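PDB 5IB9: aminopeptidase from Aneurinibacillus sp. AM-1, which probably removes amino acids from the N-terminus of peptides as a zinc-dependent M28-family aminopeptidase that also carries a protease-associated domain. Local coordinates for residues Q23-Q27 against A28-A32; A40-Y43 against I44-Q47; F127-K130 against V131-A134. All blocks are in the same frame, centred on the assembly; numbering follows the deposited sequence.

Overall arrangement
Contacts 1 and 2 belong together in the fold, and contact 3 stands apart from both. Along the chain they follow in series. Contact 1 covers the end of helix 15-25 and the loop after it. Contact 2 lies within the next helix, 35-50, with its centre about 12 Å from that of contact 1. The two touch: Phe-24 CD2 comes to 3.3 Å from Tyr-43 CD1, and Leu-25 and Arg-30 pack on Ala-40. Contact 3 lies in helix 127-136 of the PA domain, its centre about 34 Å from that of contact 1 and about 39 Å from that of contact 2. Where contacts 1 and 2 touch, helices 15-25 and 35-50 pack together near the zinc-binding peptidase site, while contact 3 is internal to the accessory domain.

Contact 1 of 3, residues Q23-Q27 against A28-A32; sequences QFLSQ and APRVA
Arg-30 reaches back to the carbonyl of Leu-25 where helix 15-25 ends and the loop to helix 35-50 begins. Ser-26 is the first residue to leave helical geometry. The polar contact across the turn is one hydrogen bond, from Arg-30 NH1 to Leu-25 O at 2.8 Å. The donor sits above the carbonyl plane and not on a lone pair, and the N-H...O angle is 146°. The Arg-30 chain bends at CG-CD (chi3 -57°), which helps turn its guanidinium back toward the helix end. The same group also donates to the backbone oxygens of His-229, Pro-236 and Gly-237, so all three of its nitrogens are engaged. Arg-30 therefore ties the helix end to the segment before helix 238-256, close to the zinc ligands His-228 and Asp-240. Gln-27, just past the helix end, folds its amide back: NE2 donates to Phe-24 O at 2.9 Å, in the carbonyl plane on a lone pair. The Ser-26 hydroxyl is hydrogen-bonded to Ile-22 O, one turn back.

The remaining contacts are packing against the guanidinium. Ser-26 CA stands at its edge. Leu-25 CB lies over one face, 4.0 Å from Arg-30 NH1.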
# COMPACT_ATOMS: atom_id res chain seq x y z
N GLN A 23 -28.26 4.41 -15.76
CA GLN A 23 -29.56 4.04 -15.17
C GLN A 23 -29.34 2.81 -14.28
O GLN A 23 -29.83 2.84 -13.13
CB GLN A 23 -30.48 3.64 -16.31
CG GLN A 23 -31.91 3.33 -15.82
CD GLN A 23 -32.84 3.15 -17.03
OE1 GLN A 23 -32.48 2.51 -18.05
NE2 GLN A 23 -34.01 3.74 -16.96
N PHE A 24 -28.58 1.84 -14.78
CA PHE A 24 -28.32 0.62 -13.94
C PHE A 24 -27.60 1.03 -12.65
O PHE A 24 -27.95 0.62 -11.52
CB PHE A 24 -27.58 -0.50 -14.72
CG PHE A 24 -27.30 -1.68 -13.85
CD1 PHE A 24 -28.31 -2.63 -13.61
CD2 PHE A 24 -26.08 -1.72 -13.10
CE1 PHE A 24 -28.08 -3.64 -12.61
CE2 PHE A 24 -25.82 -2.71 -12.08
CZ PHE A 24 -26.89 -3.70 -11.92
N LEU A 25 -26.45 1.76 -12.78
CA LEU A 25 -25.56 1.98 -11.68
C LEU A 25 -26.13 2.89 -10.57
O LEU A 25 -25.80 2.79 -9.41
CB LEU A 25 -24.15 2.53 -12.18
CG LEU A 25 -23.39 1.47 -12.98
CD1 LEU A 25 -22.24 2.28 -13.52
CD2 LEU A 25 -22.90 0.35 -12.09
N SER A 26 -26.98 3.84 -11.03
CA SER A 26 -27.41 4.88 -10.11
C SER A 26 -28.79 4.56 -9.47
O SER A 26 -29.45 5.48 -8.96
CB SER A 26 -27.49 6.27 -10.84
OG SER A 26 -28.40 6.28 -11.92
N GLN A 27 -29.16 3.28 -9.44
CA GLN A 27 -30.37 2.91 -8.64
C GLN A 27 -30.18 3.10 -7.15
O GLN A 27 -31.18 3.16 -6.36
CB GLN A 27 -30.77 1.46 -8.92
CG GLN A 27 -31.14 1.19 -10.36
CD GLN A 27 -31.38 -0.28 -10.63
OE1 GLN A 27 -32.55 -0.76 -10.51
NE2 GLN A 27 -30.33 -0.99 -11.04
N ALA A 28 -28.93 3.17 -6.67
CA ALA A 28 -28.65 3.40 -5.31
C ALA A 28 -27.19 3.91 -5.22
O ALA A 28 -26.38 3.61 -6.12
CB ALA A 28 -28.82 2.04 -4.47
N PRO A 29 -26.80 4.63 -4.18
CA PRO A 29 -25.39 4.98 -3.96
C PRO A 29 -24.49 3.74 -3.94
O PRO A 29 -24.91 2.66 -3.56
CB PRO A 29 -25.41 5.69 -2.60
CG PRO A 29 -26.84 6.18 -2.44
CD PRO A 29 -27.66 5.13 -3.05
N ARG A 30 -23.25 3.97 -4.37
CA ARG A 30 -22.28 2.86 -4.47
C ARG A 30 -21.14 3.16 -3.53
O ARG A 30 -19.97 3.43 -3.93
CB ARG A 30 -21.78 2.71 -5.95
CG ARG A 30 -22.89 2.40 -6.88
CD ARG A 30 -22.45 2.35 -8.36
NE ARG A 30 -21.81 3.62 -8.78
CZ ARG A 30 -22.50 4.79 -8.97
NH1 ARG A 30 -23.86 4.82 -8.94
NH2 ARG A 30 -21.83 5.90 -9.29
N VAL A 31 -21.35 3.06 -2.21
CA VAL A 31 -20.30 3.46 -1.32
C VAL A 31 -19.17 2.43 -1.31
O VAL A 31 -19.47 1.22 -1.37
CB VAL A 31 -20.88 3.56 0.12
CG1 VAL A 31 -19.77 3.79 1.13
CG2 VAL A 31 -21.88 4.76 0.14
N ALA A 32 -17.90 2.92 -1.30
CA ALA A 32 -16.82 1.95 -1.51
C ALA A 32 -16.83 0.87 -0.47
O ALA A 32 -17.06 1.13 0.71
CB ALA A 32 -15.52 2.60 -1.54

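Contact 2 of 3, residues A40-Y43 against I44-Q47; sequences AVRY and IEQQ
Arg-42 bends at chi2 (-93°) and chi3 (99°), while Glu-45 runs extended beyond CG, and this brings their charged ends together in an i to i+3 salt bridge on helix 35-50. The two side chains lie alongside each other and point the same way. The guanidinium approaches side-on with two nitrogens, both gripping one oxygen. Arg-42 NH2 donates to the syn lone pair of Glu-45 OE1 at 2.8 Å. Arg-42 NE meets Glu-45 OE1 at 3.0 Å, on the syn side but out of the carboxylate plane. The guanidinium and carboxylate planes are 69° apart.

One turn of helix also brings Gln-47 over a face of the Tyr-43 ring, with a CH-pi contact from Gln-47 CG. Tyr-43 is also stacked with Phe-24 of helix 15-25. Were the ring cut back to an alanine here, Gln-47 CG would probably lose its CH-pi partner and Phe-24 its stacking partner, leaving a gap between the helices. Val-41 and Ile-44 pack the helix on strand 187-210. The backbone keeps regular i to i+4 bonds, such as Ile-44 N to Ala-40 O at 2.7 Å. Because Glu-45 OE2 also bridges to Lys-49, the carboxylate sits between two positive groups, which would probably favour its charged form.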
# COMPACT_ATOMS: atom_id res chain seq x y z
N ALA A 40 -21.75 -3.19 -8.65
CA ALA A 40 -21.26 -2.39 -9.79
C ALA A 40 -20.03 -3.08 -10.47
O ALA A 40 -19.89 -3.11 -11.69
CB ALA A 40 -20.88 -0.95 -9.33
N VAL A 41 -19.12 -3.51 -9.57
CA VAL A 41 -17.92 -4.25 -10.06
C VAL A 41 -18.35 -5.43 -10.94
O VAL A 41 -17.83 -5.61 -12.05
CB VAL A 41 -17.07 -4.69 -8.86
CG1 VAL A 41 -16.14 -5.83 -9.28
CG2 VAL A 41 -16.40 -3.50 -8.29
N ARG A 42 -19.36 -6.23 -10.46
CA ARG A 42 -19.78 -7.33 -11.26
C ARG A 42 -20.39 -6.90 -12.55
O ARG A 42 -20.24 -7.54 -13.62
CB ARG A 42 -20.79 -8.15 -10.45
CG ARG A 42 -20.13 -8.95 -9.35
CD ARG A 42 -19.84 -10.31 -9.93
NE ARG A 42 -18.44 -10.27 -10.30
CZ ARG A 42 -17.46 -10.42 -9.43
NH1 ARG A 42 -17.77 -10.59 -8.16
NH2 ARG A 42 -16.17 -10.42 -9.86
N TYR A 43 -21.21 -5.83 -12.53
CA TYR A 43 -21.87 -5.34 -13.71
C TYR A 43 -20.86 -4.89 -14.74
O TYR A 43 -20.97 -5.18 -15.97
CB TYR A 43 -22.83 -4.21 -13.29
CG TYR A 43 -23.54 -3.58 -14.49
CD1 TYR A 43 -24.73 -4.10 -15.01
CD2 TYR A 43 -22.98 -2.42 -15.13
CE1 TYR A 43 -25.40 -3.49 -16.13
CE2 TYR A 43 -23.60 -1.82 -16.23
CZ TYR A 43 -24.86 -2.32 -16.66
OH TYR A 43 -25.50 -1.70 -17.71
N ILE A 44 -19.90 -4.04 -14.25
CA ILE A 44 -18.80 -3.51 -15.10
C ILE A 44 -18.01 -4.65 -15.75
O ILE A 44 -17.84 -4.65 -17.00
CB ILE A 44 -17.97 -2.50 -14.33
CG1 ILE A 44 -18.91 -1.30 -14.05
CG2 ILE A 44 -16.74 -2.05 -15.21
CD1 ILE A 44 -18.36 -0.41 -12.93
N GLU A 45 -17.66 -5.61 -14.92
CA GLU A 45 -16.92 -6.77 -15.47
C GLU A 45 -17.73 -7.45 -16.57
O GLU A 45 -17.17 -7.76 -17.67
CB GLU A 45 -16.71 -7.72 -14.24
CG GLU A 45 -16.25 -9.09 -14.81
CD GLU A 45 -16.13 -10.13 -13.68
OE1 GLU A 45 -16.46 -9.87 -12.54
OE2 GLU A 45 -15.73 -11.21 -14.10
N GLN A 46 -19.02 -7.68 -16.35
CA GLN A 46 -19.89 -8.31 -17.36
C GLN A 46 -19.95 -7.54 -18.63
O GLN A 46 -19.90 -8.13 -19.71
CB GLN A 46 -21.28 -8.56 -16.80
CG GLN A 46 -22.25 -9.17 -17.87
CD GLN A 46 -21.75 -10.48 -18.43
OE1 GLN A 46 -21.04 -11.28 -17.75
NE2 GLN A 46 -22.16 -10.75 -19.66
N GLN A 47 -20.03 -6.21 -18.51
CA GLN A 47 -20.12 -5.44 -19.76
C GLN A 47 -18.84 -5.55 -20.55
O GLN A 47 -18.84 -5.80 -21.78
CB GLN A 47 -20.43 -3.96 -19.55
CG GLN A 47 -21.72 -3.72 -18.78
CD GLN A 47 -22.88 -4.69 -19.02
OE1 GLN A 47 -23.29 -5.41 -18.05
NE2 GLN A 47 -23.39 -4.74 -20.24

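Contact 3 of 3, residues F127-K130 against V131-A134; sequences FADK and VRNA
Helix 127-136 of the PA domain connects strand 117-121 to the parallel strand 141-145, and within its first turns Asp-129 and Arg-132 form a salt bridge three residues apart. Arg-132 NH2 donates to Asp-129 OD2 at 2.8 Å with a nearly straight bond of 168°. The oxygen lies in the guanidinium plane. It is approached from above the carboxylate plane, however, and the two planes are 73° apart. Arg-132 NE adds a weak bond to the same Asp-129 OD2 at 3.5 Å.

The Arg-132 chain bends at chi3 (-69°), which lays its guanidinium back along the helix. Ala-128 O then sits over one face of the group, toward its rim, and Ala-128 CB touches Arg-132 NH2 at 3.3 Å. Ala-128 O also accepts the helical bond from Arg-132 N at 3.0 Å. The other i to i+4 bonds continue the helix, among them Asn-133 N to Asp-129 O at 2.7 Å. Val-131 CG2 rests against Phe-127 O at 3.4 Å.

Buried Lys-130 leaves the helix toward strand 117-121. The backbone oxygens of Leu-102, Gln-121 and Gly-123 accept from its NZ, consistent with a charged ammonium. Arg-132 NH1 bridges to Asp-160. Asp-129 in the helix and Asp-160 outside it thus both pair with Arg-132, which probably steadies its charge and holds the guanidinium against rotation.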
# COMPACT_ATOMS: atom_id res chain seq x y z
N PHE A 127 -6.79 19.20 7.55
CA PHE A 127 -7.53 18.85 8.79
C PHE A 127 -6.79 17.82 9.63
O PHE A 127 -6.62 17.96 10.84
CB PHE A 127 -8.91 18.33 8.53
CG PHE A 127 -9.79 19.26 7.81
CD1 PHE A 127 -10.42 18.86 6.63
CD2 PHE A 127 -10.05 20.55 8.32
CE1 PHE A 127 -11.28 19.71 5.95
CE2 PHE A 127 -10.91 21.42 7.65
CZ PHE A 127 -11.53 21.01 6.45
N ALA A 128 -6.34 16.73 9.01
CA ALA A 128 -5.45 15.77 9.67
C ALA A 128 -4.28 16.36 10.47
O ALA A 128 -4.03 15.96 11.61
CB ALA A 128 -4.88 14.78 8.60
N ASP A 129 -3.50 17.26 9.87
CA ASP A 129 -2.35 17.79 10.59
C ASP A 129 -2.69 18.71 11.78
O ASP A 129 -2.04 18.65 12.81
CB ASP A 129 -1.43 18.54 9.64
CG ASP A 129 -0.40 17.61 8.97
OD1 ASP A 129 0.26 18.14 8.04
OD2 ASP A 129 -0.26 16.41 9.36
N LYS A 130 -3.72 19.51 11.62
CA LYS A 130 -4.27 20.35 12.70
C LYS A 130 -4.63 19.48 13.86
O LYS A 130 -4.24 19.77 14.97
CB LYS A 130 -5.51 21.11 12.23
CG LYS A 130 -5.25 22.20 11.21
CD LYS A 130 -6.59 22.54 10.57
CE LYS A 130 -6.56 23.57 9.37
NZ LYS A 130 -5.99 24.90 9.76
N VAL A 131 -5.34 18.36 13.62
CA VAL A 131 -5.68 17.45 14.72
C VAL A 131 -4.41 16.84 15.36
O VAL A 131 -4.28 16.75 16.61
CB VAL A 131 -6.71 16.39 14.27
CG1 VAL A 131 -6.98 15.39 15.38
CG2 VAL A 131 -8.00 17.07 13.86
N ARG A 132 -3.49 16.33 14.54
CA ARG A 132 -2.29 15.72 15.12
C ARG A 132 -1.41 16.74 15.87
O ARG A 132 -0.90 16.45 16.96
CB ARG A 132 -1.46 15.02 14.02
CG ARG A 132 -1.93 13.61 13.64
CD ARG A 132 -0.93 12.99 12.64
NE ARG A 132 -1.04 13.70 11.38
CZ ARG A 132 -1.63 13.21 10.29
NH1 ARG A 132 -2.16 11.97 10.28
NH2 ARG A 132 -1.70 13.97 9.18
N ASN A 133 -1.25 17.93 15.32
CA ASN A 133 -0.45 18.98 16.00
C ASN A 133 -0.99 19.30 17.40
O ASN A 133 -0.22 19.38 18.37
CB ASN A 133 -0.36 20.25 15.15
CG ASN A 133 0.39 20.05 13.82
OD1 ASN A 133 0.14 20.78 12.85
ND2 ASN A 133 1.23 19.01 13.75
N ALA A 134 -2.32 19.42 17.52
CA ALA A 134 -3.00 19.67 18.82
C ALA A 134 -2.92 18.48 19.77
O ALA A 134 -2.65 18.64 20.98
CB ALA A 134 -4.48 20.10 18.57